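Local structure of tryptophan synthase alpha chain (Campylobacter jejuni, 3THA) at residues V17-L22 and E59-A64; T29-L34 and F79-R84; G48-D53 and I67-G72; F167-A172 and G223-T228; V231-Q236 and M243-E248. The protein probably cleaves indoleglycerol phosphate to indole and glyceraldehyde 3-phosphate, as the alpha subunit of tryptophan synthase in the last step of tryptophan biosynthesis. One frame throughout, in Å; residues are numbered along the deposited sequence. Where two conformers were deposited one is given.

Overall arrangement
All five contacts belong to one TIM barrel, and their chemistry follows their depth in it. Contact 4 is the most central, an isoleucine against two aromatic rings among strands inside the barrel. Contact 1, buried and wholly apolar at its interface, joins the end of the first strand to helix 60-70, the same helix that contact 3 uses further along, where a leucine meets a loop, partly buried and touching the second subunit. Contacts 2 and 5 pair helices outside the strands: contact 2 adds a salt bridge at its partly exposed edge, whereas contact 5 mixes a thiol, apolar groups and polar ends too far apart to bond. Phe33 and Phe234 bring contacts 2 and 5 together.

Contact 1: V17-L22 and E59-A64; sequences VAYTVL and EIIADA
The carbonyl oxygen Glu59 O, held by the backbone N of Asp63 at 3.1 Å and more weakly by that of Ala62, starts the helical turn that presents Ile61 and Ala64 to Tyr19 and Val21 of the strand. Glu59 is thus the N-cap residue, and the helix that follows offers the strand only hydrocarbon. The axes of the two short segments, 17-21 and 60-64, come within 9.2 Å of each other and are inclined at 41°, leaving room for one layer of side chains.

Tyr19 meets Ile61 with its hydroxyl end and the ring carbon CE2: the Tyr19 OH lies 3.7 Å from Ile61 CG2, while Tyr19 CE2 is 3.9 Å from Ile61 CD1. Both branches of the isoleucine are used, because CG2 stands anti to its backbone N while CG1 runs beside that N (chi1 -64°) and carries CD1 to the ring. Further along the strand, Val21 CG2 lies 3.6 Å from Ala64 CB, the tightest of the apolar contacts here, and 4.2 Å from Ile61 CG2. No hydrogen bond spans the interface.

Tyr19 also packs on Glu46, a predicted proton acceptor, so this contact borders the probable active site. Strand 15-21 lies between strands 44-48 and 223-226 in the barrel, and Val231 of helix 228-233 packs against Tyr19, Val21 and Ile60, fitting in beside the strand and helix.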
# COMPACT_ATOMS: atom_id res chain seq x y z
N VAL B 17 8.43 -9.24 16.31
CA VAL B 17 7.12 -8.82 15.82
C VAL B 17 7.03 -9.30 14.40
O VAL B 17 7.98 -9.20 13.66
CB VAL B 17 6.94 -7.27 15.82
CG1 VAL B 17 5.51 -6.90 15.40
CG2 VAL B 17 7.26 -6.71 17.19
N ALA B 18 5.87 -9.81 14.02
CA ALA B 18 5.72 -10.31 12.69
C ALA B 18 4.38 -9.94 12.14
O ALA B 18 3.39 -9.74 12.87
CB ALA B 18 5.90 -11.86 12.68
N TYR B 19 4.32 -9.89 10.83
CA TYR B 19 3.08 -9.62 10.16
C TYR B 19 2.76 -10.81 9.27
O TYR B 19 3.67 -11.41 8.66
CB TYR B 19 3.27 -8.30 9.38
CG TYR B 19 2.23 -8.01 8.34
CD1 TYR B 19 1.18 -7.14 8.61
CD2 TYR B 19 2.32 -8.55 7.05
CE1 TYR B 19 0.20 -6.87 7.67
CE2 TYR B 19 1.35 -8.28 6.10
CZ TYR B 19 0.29 -7.44 6.42
OH TYR B 19 -0.69 -7.13 5.49
N THR B 20 1.47 -11.15 9.17
CA THR B 20 0.97 -12.12 8.20
C THR B 20 -0.36 -11.63 7.65
O THR B 20 -1.05 -10.81 8.28
CB THR B 20 0.75 -13.59 8.80
OG1 THR B 20 0.45 -14.53 7.75
CG2 THR B 20 -0.41 -13.63 9.79
N VAL B 21 -0.71 -12.15 6.49
CA VAL B 21 -2.00 -11.88 5.90
C VAL B 21 -2.93 -13.07 6.22
O VAL B 21 -2.68 -14.19 5.81
CB VAL B 21 -1.88 -11.72 4.35
CG1 VAL B 21 -3.18 -11.10 3.79
CG2 VAL B 21 -0.70 -10.85 3.99
N LEU B 22 -3.99 -12.80 6.96
CA LEU B 22 -4.96 -13.80 7.30
C LEU B 22 -5.63 -14.29 6.04
O LEU B 22 -5.99 -13.49 5.19
CB LEU B 22 -5.98 -13.19 8.25
CG LEU B 22 -5.37 -13.03 9.64
CD1 LEU B 22 -6.41 -12.53 10.60
CD2 LEU B 22 -4.83 -14.37 10.17
N GLU B 59 3.22 -7.44 -6.02
CA GLU B 59 3.81 -7.62 -4.68
C GLU B 59 3.42 -8.82 -3.81
O GLU B 59 2.25 -9.21 -3.74
CB GLU B 59 3.70 -6.34 -3.82
CG GLU B 59 2.71 -5.28 -4.26
CD GLU B 59 3.30 -4.18 -5.14
OE1 GLU B 59 3.93 -3.21 -4.63
OE2 GLU B 59 3.10 -4.24 -6.34
N ILE B 60 4.40 -9.35 -3.08
CA ILE B 60 4.16 -10.42 -2.11
C ILE B 60 2.85 -10.25 -1.36
O ILE B 60 1.97 -11.16 -1.43
CB ILE B 60 5.26 -10.50 -1.05
CG1 ILE B 60 6.62 -10.81 -1.69
CG2 ILE B 60 4.89 -11.50 -0.05
CD1 ILE B 60 7.76 -11.00 -0.71
N ILE B 61 2.72 -9.11 -0.65
CA ILE B 61 1.57 -8.89 0.23
C ILE B 61 0.23 -8.79 -0.54
O ILE B 61 -0.84 -9.21 -0.01
CB ILE B 61 1.81 -7.68 1.20
CG1 ILE B 61 2.96 -8.01 2.14
CG2 ILE B 61 0.55 -7.33 1.99
CD1 ILE B 61 3.35 -6.96 3.05
N ALA B 62 0.28 -8.31 -1.79
CA ALA B 62 -0.95 -8.07 -2.53
C ALA B 62 -1.53 -9.37 -3.05
O ALA B 62 -2.70 -9.76 -2.77
CB ALA B 62 -0.76 -7.00 -3.65
N ASP B 63 -0.70 -10.09 -3.76
CA ASP B 63 -1.03 -11.49 -4.04
C ASP B 63 -1.73 -12.21 -2.88
O ASP B 63 -2.82 -12.80 -3.08
CB ASP B 63 0.21 -12.22 -4.53
CG ASP B 63 0.39 -12.08 -6.05
OD1 ASP B 63 -0.33 -12.77 -6.83
OD2 ASP B 63 1.26 -11.27 -6.46
N ALA B 64 -1.16 -12.09 -1.68
CA ALA B 64 -1.71 -12.77 -0.48
C ALA B 64 -3.15 -12.34 -0.25
O ALA B 64 -4.07 -13.20 0.05
CB ALA B 64 -0.89 -12.43 0.73

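Contact 2: T29-L34 and F79-R84; sequences TSEAFL and FELLAR
Leu81 lies under the side chain of Glu31, its CD1 methyl 3.5 Å from Glu31 CB and 3.8 Å from Glu31 CG. The two chains cross aslant, and the same methyl continues to the carboxylate, where it comes within 3.3 Å of OE1. The other methyl of Leu81, CD2, turns to Leu34 and meets Leu34 CD1 at 4.1 Å, so that one leucine touches two positions a helical turn apart on helix 27-35.

Above this apolar layer sits an ion pair. Glu31 reaches it as an almost fully extended chain, with CG directed opposite to its own backbone N (chi1 -179°). Arg84, bent at its third torsion, comes across at about a right angle and grips the acid side-on with two nitrogens. Both go to a single oxygen: Arg84 NE is 2.8 Å and Arg84 NH1 2.9 Å from Glu31 OE1. The oxygen lies practically in the guanidinium plane, yet the carboxylate plane is turned 39° from it. NE therefore meets OE1 from the syn side but well out of the carboxylate plane, whereas NH1 comes in nearly along the C-O axis. Leu81 CA lies over one face of the guanidinium, 3.7 Å from the plane of Arg84.

Leu34 also packs on Leu45 and Leu82 on Leu47, both of strand 44-48, which places Leu34 and Leu82 on the barrel side of their helices. The chemistry therefore grades from leucine against leucine to a salt bridge in which two nitrogens share one oxygen; the paired donors would be expected to stabilise Glu31 in its charged form.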
# COMPACT_ATOMS: atom_id res chain seq x y z
N THR B 29 -4.89 -22.47 7.14
CA THR B 29 -3.44 -22.35 7.43
C THR B 29 -3.17 -21.20 8.40
O THR B 29 -2.22 -21.26 9.20
CB THR B 29 -2.63 -22.10 6.18
OG1 THR B 29 -3.11 -22.95 5.12
CG2 THR B 29 -1.09 -22.34 6.43
N SER B 30 -3.99 -20.16 8.30
CA SER B 30 -3.95 -19.01 9.21
C SER B 30 -4.41 -19.50 10.59
O SER B 30 -3.74 -19.25 11.57
CB SER B 30 -4.77 -17.82 8.66
OG SER B 30 -4.03 -17.08 7.69
N GLU B 31 -5.50 -20.26 10.63
CA GLU B 31 -5.96 -20.91 11.86
C GLU B 31 -4.91 -21.83 12.51
O GLU B 31 -4.62 -21.74 13.68
CB GLU B 31 -7.26 -21.69 11.63
CG GLU B 31 -7.81 -22.38 12.92
CD GLU B 31 -9.33 -22.61 12.90
OE1 GLU B 31 -10.03 -21.90 12.15
OE2 GLU B 31 -9.83 -23.48 13.64
N ALA B 32 -4.31 -22.71 11.74
CA ALA B 32 -3.36 -23.62 12.34
C ALA B 32 -2.13 -22.85 12.80
O ALA B 32 -1.55 -23.15 13.83
CB ALA B 32 -3.00 -24.75 11.39
N PHE B 33 -1.75 -21.83 12.03
CA PHE B 33 -0.70 -20.89 12.44
C PHE B 33 -0.97 -20.31 13.83
O PHE B 33 -0.15 -20.42 14.73
CB PHE B 33 -0.50 -19.74 11.42
CG PHE B 33 0.62 -18.76 11.80
CD1 PHE B 33 1.89 -19.21 12.09
CD2 PHE B 33 0.38 -17.41 11.85
CE1 PHE B 33 2.91 -18.33 12.46
CE2 PHE B 33 1.42 -16.51 12.21
CZ PHE B 33 2.66 -16.99 12.53
N LEU B 34 -2.12 -19.65 13.97
CA LEU B 34 -2.49 -18.97 15.22
C LEU B 34 -2.47 -19.91 16.41
O LEU B 34 -1.96 -19.58 17.46
CB LEU B 34 -3.84 -18.27 15.07
CG LEU B 34 -3.72 -17.03 14.13
CD1 LEU B 34 -5.07 -16.41 13.72
CD2 LEU B 34 -2.83 -15.98 14.74
N PHE B 79 -12.99 -12.30 12.29
CA PHE B 79 -13.59 -12.21 13.61
C PHE B 79 -14.04 -13.61 14.08
O PHE B 79 -13.80 -14.00 15.25
CB PHE B 79 -14.75 -11.23 13.61
CG PHE B 79 -14.32 -9.78 13.66
CD1 PHE B 79 -13.21 -9.38 14.44
CD2 PHE B 79 -15.06 -8.80 12.98
CE1 PHE B 79 -12.83 -8.02 14.53
CE2 PHE B 79 -14.69 -7.45 13.06
CZ PHE B 79 -13.56 -7.07 13.84
N GLU B 80 -14.68 -14.37 13.18
CA GLU B 80 -15.10 -15.76 13.51
C GLU B 80 -13.92 -16.66 13.88
O GLU B 80 -14.01 -17.46 14.78
CB GLU B 80 -15.89 -16.39 12.35
CG GLU B 80 -17.37 -16.12 12.38
CD GLU B 80 -18.10 -16.81 11.22
OE1 GLU B 80 -18.45 -16.09 10.24
OE2 GLU B 80 -18.28 -18.07 11.28
N LEU B 81 -12.80 -16.47 13.19
CA LEU B 81 -11.56 -17.18 13.45
C LEU B 81 -10.87 -16.82 14.76
O LEU B 81 -10.41 -17.71 15.48
CB LEU B 81 -10.60 -16.89 12.30
CG LEU B 81 -9.15 -17.29 12.49
CD1 LEU B 81 -9.06 -18.81 12.57
CD2 LEU B 81 -8.42 -16.76 11.30
N LEU B 82 -10.76 -15.53 15.03
CA LEU B 82 -10.21 -15.05 16.30
C LEU B 82 -10.89 -15.60 17.53
O LEU B 82 -10.26 -15.73 18.56
CB LEU B 82 -10.21 -13.53 16.34
CG LEU B 82 -9.14 -13.00 15.42
CD1 LEU B 82 -9.30 -11.50 15.28
CD2 LEU B 82 -7.74 -13.39 15.96
N ALA B 83 -12.17 -15.98 17.41
CA ALA B 83 -12.93 -16.46 18.55
C ALA B 83 -12.62 -17.91 18.83
O ALA B 83 -12.80 -18.37 19.96
CB ALA B 83 -14.40 -16.31 18.31
N ARG B 84 -12.15 -18.64 17.82
CA ARG B 84 -11.75 -20.02 18.06
C ARG B 84 -10.26 -20.22 18.39
O ARG B 84 -9.81 -21.34 18.49
CB ARG B 84 -12.23 -21.00 16.97
CG ARG B 84 -12.68 -20.41 15.68
CD ARG B 84 -13.09 -21.54 14.71
NE ARG B 84 -12.47 -21.30 13.41
CZ ARG B 84 -13.00 -20.52 12.48
NH1 ARG B 84 -12.36 -20.32 11.33
NH2 ARG B 84 -14.18 -19.96 12.69

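Contact 3: G48-D53 and I67-G72; sequences GVAYSD and IALDQG
Ala50 and Leu69 mark the closest backbone approach, their CA atoms 6.6 Å apart, where the irregular chain leaving strand 44-48 curls past the last turns of helix 60-70. On the helix side Leu69 makes nearly all of the contact. Its CG is directed opposite to its carbonyl carbon (chi1 -72°), and the forked end then straddles the bend of the loop, one methyl at its start and the other at its end.

CD2 goes to the beginning of the bend, 3.5 Å from the carbonyl oxygen Ala50 O and 3.6 Å from Tyr51 O. CD1 goes to its end, lying 3.5 Å from the backbone Asp53 N and 3.8 Å from Asp53 CB. Between the two, CG rests against the methyl Ala50 CB at 3.8 Å. A leucine is thus set into a curve of peptide groups, touching main chain as much as side chains, and no hydrogen bond is made across the contact.

Asp53 offers Leu69 its CB and turns its carboxylate to other partners: OD2 forms a salt bridge with Lys66 on the same helix, and OD1 a hydrogen bond with Ser149 of the second subunit. Leu69 itself also packs on Thr151 of that subunit, so the contact forms part of the interface with the second copy in this assembly. The helix ends just beyond in a Schellman motif, in which Gly72 adopts a positive phi of 102° and its N bonds back to Leu69 O at 2.9 Å. Taken together this is a beta-alpha loop of a TIM barrel, folded back on the helix it leads into.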
# COMPACT_ATOMS: atom_id res chain seq x y z
N GLY B 48 -2.72 -8.72 9.16
CA GLY B 48 -3.21 -8.01 8.01
C GLY B 48 -4.51 -8.63 7.57
O GLY B 48 -4.59 -9.85 7.39
N VAL B 49 -5.56 -7.82 7.41
CA VAL B 49 -6.70 -8.40 6.74
C VAL B 49 -6.67 -7.92 5.29
O VAL B 49 -5.67 -7.29 4.86
CB VAL B 49 -8.03 -8.15 7.44
CG1 VAL B 49 -9.12 -9.03 6.82
CG2 VAL B 49 -7.91 -8.49 8.95
N ALA B 50 -7.68 -8.32 4.50
CA ALA B 50 -7.92 -7.72 3.16
C ALA B 50 -9.42 -7.30 3.02
O ALA B 50 -10.30 -8.09 3.36
CB ALA B 50 -7.49 -8.68 2.07
N TYR B 51 -9.72 -6.06 2.60
CA TYR B 51 -11.13 -5.65 2.38
C TYR B 51 -11.42 -5.38 0.91
O TYR B 51 -12.33 -5.98 0.34
CB TYR B 51 -11.59 -4.44 3.25
CG TYR B 51 -12.95 -3.87 2.85
CD1 TYR B 51 -13.04 -2.62 2.26
CD2 TYR B 51 -14.14 -4.62 2.99
CE1 TYR B 51 -14.27 -2.08 1.85
CE2 TYR B 51 -15.38 -4.10 2.58
CZ TYR B 51 -15.43 -2.81 2.01
OH TYR B 51 -16.63 -2.24 1.59
N SER B 52 -10.64 -4.46 0.33
CA SER B 52 -10.66 -4.20 -1.10
C SER B 52 -9.33 -4.63 -1.71
O SER B 52 -8.26 -4.39 -1.13
CB SER B 52 -10.93 -2.71 -1.40
OG SER B 52 -12.31 -2.40 -1.34
N ASP B 53 -9.39 -5.26 -2.88
CA ASP B 53 -8.17 -5.75 -3.51
C ASP B 53 -7.11 -4.66 -3.71
O ASP B 53 -7.39 -3.63 -4.30
CB ASP B 53 -8.47 -6.46 -4.83
CG ASP B 53 -7.25 -7.13 -5.41
OD1 ASP B 53 -7.38 -7.94 -6.37
OD2 ASP B 53 -6.14 -6.85 -4.89
N ILE B 67 -5.56 -13.49 -2.90
CA ILE B 67 -5.81 -14.89 -2.58
C ILE B 67 -6.80 -14.99 -1.44
O ILE B 67 -7.78 -15.73 -1.55
CB ILE B 67 -4.53 -15.67 -2.30
CG1 ILE B 67 -3.70 -15.77 -3.60
CG2 ILE B 67 -4.89 -17.08 -1.86
CD1 ILE B 67 -2.17 -15.84 -3.42
N ALA B 68 -6.60 -14.22 -0.37
CA ALA B 68 -7.52 -14.28 0.73
C ALA B 68 -8.91 -13.91 0.22
O ALA B 68 -9.91 -14.60 0.55
CB ALA B 68 -7.10 -13.32 1.84
N LEU B 69 -8.97 -12.82 -0.57
CA LEU B 69 -10.25 -12.25 -1.01
C LEU B 69 -11.07 -13.19 -1.88
O LEU B 69 -12.26 -13.39 -1.62
CB LEU B 69 -10.10 -10.89 -1.73
CG LEU B 69 -9.73 -9.69 -0.87
CD1 LEU B 69 -9.32 -8.54 -1.81
CD2 LEU B 69 -10.86 -9.30 0.08
N ASP B 70 -10.45 -13.80 -2.88
CA ASP B 70 -11.22 -14.72 -3.72
C ASP B 70 -11.53 -16.06 -3.02
O ASP B 70 -12.39 -16.83 -3.46
CB ASP B 70 -10.50 -14.99 -5.03
CG ASP B 70 -9.64 -16.21 -4.95
OD1 ASP B 70 -9.79 -17.09 -5.83
OD2 ASP B 70 -8.85 -16.31 -3.98
N GLN B 71 -10.79 -16.32 -1.94
CA GLN B 71 -10.91 -17.49 -1.14
C GLN B 71 -12.08 -17.18 -0.16
O GLN B 71 -12.63 -18.08 0.50
CB GLN B 71 -9.56 -17.65 -0.46
CG GLN B 71 -9.35 -18.78 0.46
CD GLN B 71 -9.13 -20.12 -0.21
OE1 GLN B 71 -8.47 -20.25 -1.25
NE2 GLN B 71 -9.68 -21.14 0.40
N GLY B 72 -12.48 -15.90 -0.10
CA GLY B 72 -13.74 -15.51 0.54
C GLY B 72 -13.52 -14.94 1.92
O GLY B 72 -14.48 -14.61 2.61

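Contact 4: F167-A172 and G223-T228; sequences FIYLLA and GVIVGT
Ile225, Tyr169 and Phe167 meet in the interior of a TIM barrel, carried by or beside two strands that are not neighbours: strand 202-205 separates 168-171 from 223-226. Their backbones accordingly stay well apart, with Tyr169 CA and Ile225 CA 9.1 Å from each other, and side chains alone bridge the distance.

Ile225 has the most surface buried here. Its CG1 stands opposite the carbonyl carbon (chi1 -51°), and the chain then runs straight on to bring CD1 onto the Tyr169 ring. Against Phe167 this methyl is only loosely packed, 4.3 Å from Phe167 CE2. The Phe167 ring also meets those of Phe203 and Phe7, the latter edge-to-face.

Ile225 also reaches the side chain of Glu46, a predicted proton acceptor, so this aromatic and aliphatic layer borders the probable catalytic centre; Ala56 of the second subunit packs on Tyr169 as well. Ile225 CG2 approaches the phenol oxygen Tyr169 OH at 3.7 Å. The main touch is a CH-pi contact over the ring face: Ile225 CD1 stands 3.6 Å from the Tyr169 ring centroid, 17° off the normal, and is nearest to Tyr169 CZ, at 3.5 Å.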
# COMPACT_ATOMS: atom_id res chain seq x y z
N PHE B 167 3.17 1.15 21.34
CA PHE B 167 4.59 1.20 20.99
C PHE B 167 4.76 2.22 19.89
O PHE B 167 3.80 2.52 19.22
CB PHE B 167 5.13 -0.20 20.58
CG PHE B 167 4.54 -0.78 19.29
CD1 PHE B 167 3.44 -1.62 19.33
CD2 PHE B 167 5.11 -0.49 18.05
CE1 PHE B 167 2.90 -2.19 18.17
CE2 PHE B 167 4.59 -1.06 16.84
CZ PHE B 167 3.49 -1.91 16.91
N ILE B 168 5.95 2.77 19.72
CA ILE B 168 6.21 3.63 18.58
C ILE B 168 6.70 2.77 17.45
O ILE B 168 7.58 1.91 17.64
CB ILE B 168 7.24 4.74 18.88
CG1 ILE B 168 6.93 5.42 20.23
CG2 ILE B 168 7.25 5.77 17.74
CD1 ILE B 168 5.55 6.03 20.29
N TYR B 169 6.13 2.99 16.26
CA TYR B 169 6.50 2.26 15.08
C TYR B 169 7.45 3.17 14.36
O TYR B 169 7.02 4.09 13.64
CB TYR B 169 5.27 2.01 14.22
CG TYR B 169 5.37 0.88 13.19
CD1 TYR B 169 6.47 0.76 12.34
CD2 TYR B 169 4.34 -0.07 13.07
CE1 TYR B 169 6.56 -0.27 11.41
CE2 TYR B 169 4.44 -1.13 12.15
CZ TYR B 169 5.54 -1.20 11.31
OH TYR B 169 5.64 -2.22 10.36
N LEU B 170 8.75 2.93 14.57
CA LEU B 170 9.82 3.58 13.83
C LEU B 170 10.12 2.92 12.47
O LEU B 170 10.77 1.88 12.41
CB LEU B 170 11.10 3.64 14.66
CG LEU B 170 12.21 4.44 13.95
CD1 LEU B 170 11.72 5.83 13.38
CD2 LEU B 170 13.40 4.64 14.82
N LEU B 171 9.68 3.54 11.38
CA LEU B 171 10.05 3.05 10.06
C LEU B 171 11.54 3.25 9.89
O LEU B 171 12.14 4.12 10.53
CB LEU B 171 9.27 3.76 8.95
CG LEU B 171 7.76 3.64 9.13
CD1 LEU B 171 7.02 4.44 8.11
CD2 LEU B 171 7.34 2.21 9.06
N ALA B 172 12.14 2.41 9.08
CA ALA B 172 13.54 2.50 8.81
C ALA B 172 13.62 3.08 7.41
O ALA B 172 12.65 2.99 6.64
CB ALA B 172 14.16 1.13 8.89
N GLY B 223 12.41 -3.73 19.87
CA GLY B 223 11.66 -4.73 19.11
C GLY B 223 11.99 -4.66 17.62
O GLY B 223 12.60 -3.68 17.16
N VAL B 224 11.58 -5.68 16.86
CA VAL B 224 11.91 -5.78 15.44
C VAL B 224 10.69 -6.33 14.72
O VAL B 224 10.06 -7.26 15.25
CB VAL B 224 13.09 -6.74 15.24
CG1 VAL B 224 13.29 -7.07 13.77
CG2 VAL B 224 14.37 -6.18 15.86
N ILE B 225 10.36 -5.77 13.55
CA ILE B 225 9.12 -6.12 12.84
C ILE B 225 9.41 -6.69 11.46
O ILE B 225 9.82 -5.94 10.58
CB ILE B 225 8.22 -4.89 12.66
CG1 ILE B 225 8.00 -4.17 13.98
CG2 ILE B 225 6.87 -5.27 12.03
CD1 ILE B 225 7.12 -2.91 13.86
N VAL B 226 9.19 -8.01 11.26
CA VAL B 226 9.33 -8.60 9.94
C VAL B 226 7.99 -8.73 9.18
O VAL B 226 6.99 -9.26 9.70
CB VAL B 226 10.06 -9.92 10.04
CG1 VAL B 226 10.27 -10.56 8.64
CG2 VAL B 226 11.42 -9.71 10.75
N GLY B 227 7.96 -8.17 7.96
CA GLY B 227 6.74 -8.13 7.12
C GLY B 227 6.73 -9.04 5.88
O GLY B 227 6.46 -10.25 5.95
N THR B 228 7.02 -8.43 4.74
CA THR B 228 7.19 -9.12 3.48
C THR B 228 7.71 -10.55 3.65
O THR B 228 7.03 -11.48 3.25
CB THR B 228 8.12 -8.32 2.55
OG1 THR B 228 9.41 -8.11 3.20
CG2 THR B 228 7.44 -6.96 2.23

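Contact 5: V231-Q236 and M243-E248; sequences VKCFKQ and MKDIEE
Cys233 and Asp245 face each other between two short helical pieces, the thiol sulfur SG lying 3.6 Å from Asp245 CB. The sulfur is pointed there by its torsion, which sets it opposite the carbonyl carbon of Cys233 (chi1 -59°), and it reaches on to Ile246 CG1 at 4.3 Å. The acid thus meets the sulfur with its methylene and carries its carboxylate toward Gln236.

Gln236 and Asp245 approach from opposite directions with amide and carboxylate planes turned 71° to each other. At 3.8 Å from Asp245 OD2, Gln236 NE2 is too distant for a hydrogen bond. The glutamine instead folds back, bent at its second torsion, and NE2 makes a short but poorly angled, weak bond of 2.6 Å to Cys233 O. That oxygen also weakly accepts Gln236 N, which closes the type I turn from Cys233 to Gln236.

Phe234 CE2 touches Ile246 CD1 at 4.0 Å. The Phe234 ring also meets Phe33 edge-to-face and packs on Thr20 of the first strand, tying the pair of helices to the start of the barrel.

Two helices after the final strand, a short one at 228-233 and then 239-248, are the closing elements of the TIM barrel of the TrpA family, here packed against each other across a tight turn.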
# COMPACT_ATOMS: atom_id res chain seq x y z
N VAL B 231 5.47 -13.28 5.36
CA VAL B 231 4.48 -13.64 4.36
C VAL B 231 5.08 -14.62 3.30
O VAL B 231 4.39 -15.54 2.85
CB VAL B 231 3.82 -12.39 3.70
CG1 VAL B 231 2.85 -12.80 2.58
CG2 VAL B 231 3.06 -11.57 4.76
N LYS B 232 6.36 -14.45 2.97
CA LYS B 232 6.98 -15.27 1.94
C LYS B 232 7.09 -16.71 2.44
O LYS B 232 7.05 -17.65 1.66
CB LYS B 232 8.32 -14.69 1.40
CG LYS B 232 9.64 -15.20 2.04
CD LYS B 232 10.91 -14.71 1.29
CE LYS B 232 11.25 -13.21 1.59
NZ LYS B 232 12.62 -12.75 1.16
N CYS B 233 7.20 -16.87 3.76
CA CYS B 233 7.20 -18.22 4.38
C CYS B 233 5.89 -18.92 4.13
O CYS B 233 5.86 -20.08 3.85
CB CYS B 233 7.45 -18.13 5.90
SG CYS B 233 9.05 -17.35 6.26
N PHE B 234 4.80 -18.19 4.17
CA PHE B 234 3.51 -18.81 4.00
C PHE B 234 3.21 -19.35 2.60
O PHE B 234 2.13 -19.89 2.37
CB PHE B 234 2.41 -17.85 4.45
CG PHE B 234 2.28 -17.74 5.93
CD1 PHE B 234 1.11 -18.15 6.58
CD2 PHE B 234 3.31 -17.21 6.69
CE1 PHE B 234 0.98 -18.01 7.97
CE2 PHE B 234 3.18 -17.09 8.08
CZ PHE B 234 2.00 -17.48 8.71
N LYS B 235 4.14 -19.22 1.68
CA LYS B 235 3.84 -19.65 0.32
C LYS B 235 4.08 -21.14 0.20
O LYS B 235 3.83 -21.72 -0.84
CB LYS B 235 4.65 -18.86 -0.69
CG LYS B 235 4.15 -19.00 -2.14
CD LYS B 235 4.51 -17.75 -2.98
CE LYS B 235 4.93 -18.12 -4.43
NZ LYS B 235 6.04 -19.14 -4.49
N GLN B 236 4.55 -21.76 1.29
CA GLN B 236 4.67 -23.20 1.38
C GLN B 236 3.39 -23.94 1.73
O GLN B 236 2.57 -23.47 2.50
CB GLN B 236 5.79 -23.63 2.32
CG GLN B 236 7.14 -23.78 1.58
CD GLN B 236 8.08 -22.58 1.86
OE1 GLN B 236 9.22 -22.53 1.38
NE2 GLN B 236 7.60 -21.65 2.64
N MSE B 243 6.65 -22.64 9.84
CA MSE B 243 7.17 -22.55 11.19
C MSE B 243 8.72 -22.56 11.25
O MSE B 243 9.31 -21.73 11.93
CB MSE B 243 6.61 -23.73 11.97
CG MSE B 243 6.25 -23.46 13.39
SE MSE B 243 4.69 -22.32 13.52
CE MSE B 243 4.61 -22.52 15.48
N LYS B 244 9.37 -23.52 10.58
CA LYS B 244 10.83 -23.64 10.65
C LYS B 244 11.53 -22.36 10.14
O LYS B 244 12.50 -21.90 10.74
CB LYS B 244 11.34 -24.92 9.93
CG LYS B 244 12.73 -24.82 9.24
CD LYS B 244 13.04 -26.04 8.35
CE LYS B 244 13.82 -25.65 7.10
NZ LYS B 244 14.82 -26.71 6.76
N ASP B 245 11.03 -21.82 9.04
CA ASP B 245 11.53 -20.58 8.44
C ASP B 245 11.30 -19.34 9.32
O ASP B 245 12.05 -18.38 9.24
CB ASP B 245 10.81 -20.34 7.12
CG ASP B 245 11.22 -21.28 6.05
OD1 ASP B 245 12.12 -22.11 6.31
OD2 ASP B 245 10.63 -21.21 4.95
N ILE B 246 10.25 -19.37 10.14
CA ILE B 246 9.98 -18.29 11.07
C ILE B 246 10.80 -18.42 12.35
O ILE B 246 10.68 -17.61 13.26
CB ILE B 246 8.50 -18.23 11.44
CG1 ILE B 246 7.69 -17.70 10.29
CG2 ILE B 246 8.29 -17.36 12.62
CD1 ILE B 246 6.22 -17.91 10.49
N GLU B 247 11.62 -19.44 12.45
CA GLU B 247 12.46 -19.50 13.62
C GLU B 247 13.91 -19.39 13.18
O GLU B 247 14.84 -19.29 14.00
CB GLU B 247 12.18 -20.77 14.42
CG GLU B 247 12.66 -20.63 15.86
CD GLU B 247 11.95 -21.53 16.84
OE1 GLU B 247 11.40 -22.58 16.41
OE2 GLU B 247 11.95 -21.18 18.05
N GLU B 248 14.06 -19.41 11.85
CA GLU B 248 15.33 -19.10 11.19
C GLU B 248 15.47 -17.58 11.28
O GLU B 248 16.53 -17.04 11.60
CB GLU B 248 15.29 -19.55 9.73
CG GLU B 248 16.65 -19.68 9.04
CD GLU B 248 16.70 -20.86 8.03
OE1 GLU B 248 15.63 -21.41 7.63
OE2 GLU B 248 17.83 -21.26 7.64